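Local coordinates for ancestral D-type dye decolorizing peroxidase (Geotrichum candidum, PDB 7ANV), which is a haem-containing peroxidase that probably uses hydrogen peroxide to oxidise synthetic dyes and other aromatic substrates, at residues K36-L41 and A163-G168; A32-H37 and A172-V177; P43-T48 and G79-F84. All coordinates share one frame; numbering follows the deposited sequence.

Interaction 1 (K36-L41 and A163-G168); sequences KHLKQL and AIFGVG
The His37 imidazole presents one face to the carbonyl of Ile164, whose O lies 3.2 Å above the ring plane, displaced toward the rim. The Phe165 phenyl ring has the methyl CG2 of Ile164 over one face, again near the rim, and receives Leu41 at its edge, where Leu41 CD2 stands in the ring plane 3.8 Å from Phe165 CE2. These two side chains cross at about a right angle. His37 CB rests against the same phenyl ring, 3.5 Å from Phe165 CD1, while Leu38 CD1 approaches Phe165 CZ at 4.2 Å. Phe165 starts out with its CB directed away from helix 31-41; with CG anti to the carbonyl carbon (chi1 -70°), the ring is brought back against that helix. Ile164 packs beside it, its CG2 lying 3.3 Å from His37 O and its CD1 3.8 Å from Gln40 O. Side-chain packing, on ring faces and against backbone carbonyls, makes up the contact, and the polar end of His37 turns to Ser173. Helix 151-164 finishes here in a Schellman motif, with Gly166 at positive phi as the C-prime residue, and Phe165 is the first residue to leave helical geometry. The two helices lie on one face of the antiparallel sheet: Leu38 and Leu41 reach Ile82 of strand 78-84, and Phe165 touches Ile174 of strand 174-183.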
# COMPACT_ATOMS: atom_id res chain seq x y z
N LYS A 36 8.22 -18.94 23.87
CA LYS A 36 9.65 -19.11 24.28
C LYS A 36 10.54 -18.76 23.10
O LYS A 36 11.53 -18.01 23.31
CB LYS A 36 9.95 -20.57 24.67
CG LYS A 36 9.30 -20.98 25.97
CD LYS A 36 9.69 -20.07 27.12
CE LYS A 36 9.42 -20.69 28.47
NZ LYS A 36 9.12 -19.65 29.48
N HIS A 37 10.21 -19.28 21.92
CA HIS A 37 10.96 -19.03 20.66
C HIS A 37 11.03 -17.54 20.35
O HIS A 37 12.09 -17.04 19.95
CB HIS A 37 10.34 -19.80 19.50
CG HIS A 37 10.51 -21.28 19.65
ND1 HIS A 37 9.81 -22.18 18.86
CD2 HIS A 37 11.30 -22.01 20.47
CE1 HIS A 37 10.19 -23.40 19.21
NE2 HIS A 37 11.09 -23.33 20.18
N LEU A 38 9.91 -16.84 20.55
CA LEU A 38 9.81 -15.40 20.24
C LEU A 38 10.84 -14.60 21.04
O LEU A 38 11.36 -13.62 20.50
CB LEU A 38 8.39 -14.92 20.53
CG LEU A 38 8.10 -13.49 20.10
CD1 LEU A 38 8.21 -13.34 18.60
CD2 LEU A 38 6.72 -13.07 20.57
N LYS A 39 11.21 -15.05 22.23
CA LYS A 39 12.25 -14.37 23.05
C LYS A 39 13.57 -14.29 22.27
O LYS A 39 14.28 -13.28 22.36
CB LYS A 39 12.42 -15.08 24.39
CG LYS A 39 13.06 -14.22 25.45
CD LYS A 39 13.18 -14.83 26.85
CE LYS A 39 13.38 -13.72 27.87
NZ LYS A 39 13.76 -14.22 29.22
N GLN A 40 13.88 -15.34 21.50
CA GLN A 40 15.11 -15.44 20.70
C GLN A 40 14.96 -14.66 19.39
O GLN A 40 16.00 -14.23 18.86
CB GLN A 40 15.45 -16.91 20.46
CG GLN A 40 15.46 -17.71 21.76
CD GLN A 40 16.50 -17.16 22.70
OE1 GLN A 40 17.61 -16.84 22.28
NE2 GLN A 40 16.14 -17.03 23.97
N LEU A 41 13.75 -14.41 18.91
CA LEU A 41 13.56 -13.58 17.69
C LEU A 41 13.77 -12.10 18.02
O LEU A 41 14.20 -11.35 17.16
CB LEU A 41 12.18 -13.81 17.08
CG LEU A 41 11.92 -13.03 15.80
CD1 LEU A 41 12.78 -13.55 14.66
CD2 LEU A 41 10.44 -13.05 15.41
N ALA A 163 15.10 -21.59 12.26
CA ALA A 163 15.78 -22.33 13.35
C ALA A 163 15.19 -21.89 14.70
O ALA A 163 14.98 -22.75 15.61
CB ALA A 163 17.28 -22.11 13.33
N ILE A 164 15.04 -20.59 14.87
CA ILE A 164 14.52 -20.03 16.15
C ILE A 164 13.16 -20.65 16.43
O ILE A 164 12.92 -20.98 17.59
CB ILE A 164 14.52 -18.51 16.11
CG1 ILE A 164 15.95 -17.98 16.20
CG2 ILE A 164 13.62 -17.88 17.16
CD1 ILE A 164 16.05 -16.53 15.78
N PHE A 165 12.28 -20.81 15.44
CA PHE A 165 10.92 -21.38 15.64
C PHE A 165 10.89 -22.91 15.44
O PHE A 165 9.80 -23.50 15.46
CB PHE A 165 9.91 -20.64 14.76
CG PHE A 165 9.70 -19.23 15.25
CD1 PHE A 165 8.98 -19.00 16.41
CD2 PHE A 165 10.30 -18.15 14.63
CE1 PHE A 165 8.80 -17.71 16.90
CE2 PHE A 165 10.14 -16.87 15.15
CZ PHE A 165 9.39 -16.65 16.28
N GLY A 166 12.04 -23.54 15.25
CA GLY A 166 12.13 -25.00 15.17
C GLY A 166 11.56 -25.58 13.88
O GLY A 166 11.34 -26.81 13.83
N VAL A 167 11.39 -24.75 12.84
CA VAL A 167 10.80 -25.19 11.55
C VAL A 167 11.71 -26.25 10.93
O VAL A 167 12.91 -25.98 10.81
CB VAL A 167 10.56 -24.02 10.59
CG1 VAL A 167 10.12 -24.48 9.20
CG2 VAL A 167 9.56 -23.05 11.19
N GLY A 168 11.15 -27.37 10.51
CA GLY A 168 11.91 -28.48 9.90
C GLY A 168 12.45 -29.48 10.91
O GLY A 168 13.24 -30.36 10.52

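Interaction 2 (A32-H37 and A172-V177); sequences AAFRKH and ASIHEV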
# COMPACT_ATOMS: atom_id res chain seq x y z
N ALA A 32 2.83 -22.33 23.71
CA ALA A 32 3.84 -22.23 24.78
C ALA A 32 5.23 -22.19 24.17
O ALA A 32 6.03 -21.29 24.52
CB ALA A 32 3.69 -23.36 25.75
N ALA A 33 5.49 -23.05 23.19
CA ALA A 33 6.83 -23.09 22.56
C ALA A 33 7.04 -21.81 21.78
O ALA A 33 8.14 -21.25 21.81
CB ALA A 33 6.98 -24.30 21.69
N PHE A 34 6.01 -21.34 21.08
CA PHE A 34 6.09 -20.11 20.26
C PHE A 34 6.51 -18.91 21.12
O PHE A 34 7.37 -18.12 20.73
CB PHE A 34 4.78 -19.82 19.53
CG PHE A 34 4.86 -18.52 18.76
CD1 PHE A 34 5.41 -18.49 17.48
CD2 PHE A 34 4.44 -17.32 19.32
CE1 PHE A 34 5.51 -17.30 16.77
CE2 PHE A 34 4.60 -16.13 18.63
CZ PHE A 34 5.09 -16.12 17.34
N ARG A 35 5.94 -18.80 22.31
CA ARG A 35 6.22 -17.65 23.19
C ARG A 35 7.68 -17.74 23.66
O ARG A 35 8.31 -16.68 23.78
CB ARG A 35 5.19 -17.55 24.32
CG ARG A 35 3.77 -17.31 23.84
CD ARG A 35 2.79 -17.08 24.99
NE ARG A 35 3.04 -15.79 25.63
CZ ARG A 35 2.87 -15.51 26.93
NH1 ARG A 35 2.42 -16.42 27.80
NH2 ARG A 35 3.16 -14.29 27.37
N LYS A 36 8.22 -18.94 23.87
CA LYS A 36 9.65 -19.11 24.28
C LYS A 36 10.54 -18.76 23.10
O LYS A 36 11.53 -18.01 23.31
CB LYS A 36 9.95 -20.57 24.67
CG LYS A 36 9.30 -20.98 25.97
CD LYS A 36 9.69 -20.07 27.12
CE LYS A 36 9.42 -20.69 28.47
NZ LYS A 36 9.12 -19.65 29.48
N HIS A 37 10.21 -19.28 21.92
CA HIS A 37 10.96 -19.03 20.66
C HIS A 37 11.03 -17.54 20.35
O HIS A 37 12.09 -17.04 19.95
CB HIS A 37 10.34 -19.80 19.50
CG HIS A 37 10.51 -21.28 19.65
ND1 HIS A 37 9.81 -22.18 18.86
CD2 HIS A 37 11.30 -22.01 20.47
CE1 HIS A 37 10.19 -23.40 19.21
NE2 HIS A 37 11.09 -23.33 20.18
N ALA A 172 9.38 -27.55 16.28
CA ALA A 172 8.61 -26.52 15.54
C ALA A 172 7.44 -26.01 16.39
O ALA A 172 6.65 -26.82 16.92
CB ALA A 172 8.11 -27.04 14.22
N SER A 173 7.29 -24.69 16.46
CA SER A 173 6.17 -24.00 17.13
C SER A 173 5.26 -23.36 16.09
O SER A 173 4.19 -22.86 16.48
CB SER A 173 6.68 -23.00 18.14
OG SER A 173 7.45 -21.96 17.51
N ILE A 174 5.67 -23.30 14.82
CA ILE A 174 4.86 -22.71 13.72
C ILE A 174 4.94 -23.61 12.50
O ILE A 174 5.90 -24.41 12.40
CB ILE A 174 5.36 -21.29 13.38
CG1 ILE A 174 6.72 -21.29 12.68
CG2 ILE A 174 5.40 -20.44 14.64
CD1 ILE A 174 7.24 -19.90 12.38
N HIS A 175 3.98 -23.42 11.61
CA HIS A 175 3.83 -24.10 10.31
C HIS A 175 3.74 -22.98 9.27
O HIS A 175 2.95 -22.02 9.46
CB HIS A 175 2.59 -25.03 10.34
CG HIS A 175 2.07 -25.46 9.00
ND1 HIS A 175 2.61 -26.53 8.31
CD2 HIS A 175 1.08 -24.97 8.21
CE1 HIS A 175 1.98 -26.67 7.15
NE2 HIS A 175 1.05 -25.73 7.07
N GLU A 176 4.48 -23.09 8.19
CA GLU A 176 4.42 -22.14 7.05
C GLU A 176 3.07 -22.33 6.33
O GLU A 176 2.77 -23.47 5.93
CB GLU A 176 5.60 -22.42 6.13
CG GLU A 176 5.62 -21.55 4.89
CD GLU A 176 6.66 -21.98 3.88
OE1 GLU A 176 7.64 -22.69 4.28
OE2 GLU A 176 6.50 -21.58 2.70
N VAL A 177 2.29 -21.27 6.15
CA VAL A 177 1.02 -21.30 5.36
C VAL A 177 1.35 -20.90 3.94
O VAL A 177 0.85 -21.50 2.98
CB VAL A 177 -0.04 -20.37 5.97
CG1 VAL A 177 -1.33 -20.38 5.16
CG2 VAL A 177 -0.32 -20.71 7.42
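Ser173 packs against Ala33, Phe34 and His37 with its CB directed at the helix. That CB sits 3.8 Å from Ala33 CB and 3.4 Å from Phe34 N, packed directly on the helix backbone. One bond further out, the hydroxyl takes the position between the backbone N and the carbonyl carbon (chi1 63°), which turns Ser173 OG to His37 ND1 at 2.7 Å. This is a hydrogen bond with an angle of 151°, and the hydroxyl meets the imidazole at its edge, near the ring plane. The ring is held in turn by the helix it grows from: Ala33 O stands 3.2 Å above the His37 ring, over the face opposite the one met by Ile164 O. With an alanine in place of His37, Ser173 OG would probably be left with little beyond its weak hydrogen bond to Phe165 O, and a gap would be likely to open between the two carbonyls. On the other flank the contact is apolar. Phe34, with CG anti to the backbone N (chi1 177°), extends past Ser173 and meets Ile174 at its ring edge, Phe34 CD1 lying 3.4 Å from Ile174 CG2. The Phe34 ring also meets that of Phe165 at a shallow angle between planes. Through Ser173 and Ile174 the first helix of the ferredoxin-like domain, 31-41, is seated on the start of its last strand, 174-183. Imidazole nitrogen and hydroxyl can each donate or accept a hydrogen bond, and pairing them gives a buried serine hydroxyl a partner next to a hydrophobic layer, where leaving it without one would probably be costly.

Interaction 3 (P43-T48 and G79-F84); sequences PLITTT and GVNIAF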
# COMPACT_ATOMS: atom_id res chain seq x y z
N PRO A 43 15.85 -10.03 19.51
CA PRO A 43 17.09 -9.35 19.13
C PRO A 43 17.28 -9.16 17.62
O PRO A 43 18.06 -8.34 17.26
CB PRO A 43 18.20 -10.30 19.61
CG PRO A 43 17.54 -11.10 20.73
CD PRO A 43 16.09 -11.23 20.33
N LEU A 44 16.58 -9.90 16.78
CA LEU A 44 16.70 -9.83 15.29
C LEU A 44 15.75 -8.76 14.76
O LEU A 44 15.89 -8.40 13.58
CB LEU A 44 16.34 -11.16 14.64
CG LEU A 44 17.43 -12.24 14.63
CD1 LEU A 44 17.81 -12.64 16.02
CD2 LEU A 44 16.97 -13.44 13.85
N ILE A 45 14.79 -8.30 15.57
CA ILE A 45 13.72 -7.39 15.05
C ILE A 45 14.37 -6.02 14.84
O ILE A 45 14.92 -5.46 15.78
CB ILE A 45 12.49 -7.32 15.97
CG1 ILE A 45 11.79 -8.68 16.12
CG2 ILE A 45 11.50 -6.26 15.47
CD1 ILE A 45 11.22 -9.22 14.84
N THR A 46 14.25 -5.50 13.63
CA THR A 46 14.81 -4.20 13.22
C THR A 46 13.88 -3.08 13.67
O THR A 46 12.71 -3.08 13.26
CB THR A 46 14.98 -4.13 11.71
OG1 THR A 46 15.64 -5.33 11.28
CG2 THR A 46 15.77 -2.93 11.28
N THR A 47 14.40 -2.20 14.50
CA THR A 47 13.62 -1.04 15.01
C THR A 47 13.79 0.13 14.05
O THR A 47 14.73 0.11 13.23
CB THR A 47 14.09 -0.60 16.39
OG1 THR A 47 15.45 -0.17 16.30
CG2 THR A 47 13.94 -1.72 17.38
N THR A 48 12.97 1.15 14.22
CA THR A 48 13.12 2.38 13.41
C THR A 48 14.50 2.98 13.67
O THR A 48 15.14 3.50 12.71
CB THR A 48 11.96 3.36 13.65
OG1 THR A 48 10.75 2.80 13.14
CG2 THR A 48 12.21 4.68 12.98
N GLY A 79 16.50 -6.78 7.18
CA GLY A 79 15.62 -6.20 8.19
C GLY A 79 14.52 -7.20 8.50
O GLY A 79 14.12 -7.91 7.58
N VAL A 80 14.08 -7.29 9.74
CA VAL A 80 13.10 -8.31 10.20
C VAL A 80 12.03 -7.61 11.01
O VAL A 80 12.37 -6.91 11.95
CB VAL A 80 13.73 -9.42 11.06
CG1 VAL A 80 12.68 -10.48 11.43
CG2 VAL A 80 14.89 -10.04 10.32
N ASN A 81 10.75 -7.83 10.66
CA ASN A 81 9.62 -7.39 11.49
C ASN A 81 8.65 -8.57 11.61
O ASN A 81 8.74 -9.55 10.83
CB ASN A 81 8.88 -6.18 10.89
CG ASN A 81 9.44 -4.80 11.17
OD1 ASN A 81 8.75 -3.80 10.97
ND2 ASN A 81 10.66 -4.70 11.66
N ILE A 82 7.74 -8.48 12.56
CA ILE A 82 6.72 -9.51 12.80
C ILE A 82 5.40 -8.85 13.15
O ILE A 82 5.37 -7.86 13.91
CB ILE A 82 7.18 -10.51 13.88
CG1 ILE A 82 6.24 -11.71 13.93
CG2 ILE A 82 7.38 -9.83 15.24
CD1 ILE A 82 6.74 -12.86 14.76
N ALA A 83 4.31 -9.47 12.68
CA ALA A 83 2.96 -8.94 12.91
C ALA A 83 2.03 -10.14 13.11
O ALA A 83 2.28 -11.21 12.54
CB ALA A 83 2.50 -8.02 11.81
N PHE A 84 0.94 -9.90 13.82
CA PHE A 84 -0.01 -10.94 14.27
C PHE A 84 -1.40 -10.57 13.77
O PHE A 84 -1.82 -9.42 13.89
CB PHE A 84 0.01 -11.05 15.80
CG PHE A 84 1.32 -11.56 16.30
CD1 PHE A 84 1.57 -12.90 16.40
CD2 PHE A 84 2.33 -10.67 16.67
CE1 PHE A 84 2.79 -13.37 16.84
CE2 PHE A 84 3.57 -11.15 17.06
CZ PHE A 84 3.78 -12.49 17.18
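Thr46 and Val80 are joined by two nearly straight hydrogen bonds that use both backbone polar groups of the strand residue. Thr46 N donates to Val80 O at 2.9 Å (164°), in the carbonyl plane, and Val80 N donates to Thr46 OG1, also at 2.9 Å (160°). The threonine hydroxyl can take this second bond because OG1 lies beside its own backbone N (chi1 -49°), facing the strand along with that N-H. Asn81 adds an amide: its ND2 donates to Val80 O at 2.8 Å from above the carbonyl plane, and makes a weak bond to Thr46 O. Val80 O is therefore gripped by two N-H donors, and Ile45 CA adds a CA-H...O contact to it. Strand 78-84 is an outermost strand of the four-stranded antiparallel sheet, ordered 2-3-1-4 as in the ferredoxin-like fold; Gly79, Asn81 and Ala83 bond to strand 142-148, whereas the backbone N-H and C=O of Val80 point the other way and find Thr46 in place of another strand. Apolar contacts lie on one side of this seam. Ile45 CD1 touches Val80 CG1 and Ile82 CG2, both at 3.9 Å, with Ile45 and Ile82 crossing at about a right angle. The Leu44 carbonyl O packs on Val80 CB at 3.5 Å. Ile45 also reaches Ile479 of helix 479-486, and just beyond, Thr47 N-caps helix 48-59 through Gln50 N.

Overall arrangement
From the N terminus, helix 31-41 supplies the first segment of both interactions 1 and 2, which share Lys36 and His37. The chain then passes 43-48, and interaction 3 closes the shortest loop when strand 78-84 arrives. Both larger loops enclose it: interaction 1 closes when the end of helix 151-164 returns to the first helix, and interaction 2, reaching further along the chain, when strand 174-183 begins. Interactions 1 and 2 adjoin, Phe165 O probably accepting a hydrogen bond from Ser173 N at 3.0 Å. Leu41 against Ile82 links 1 and 3, and Phe34 against Phe84 links 2 and 3. Together they tie helices 31-41 and 151-164, and the loop before helix 48-59, to both outermost strands of one sheet.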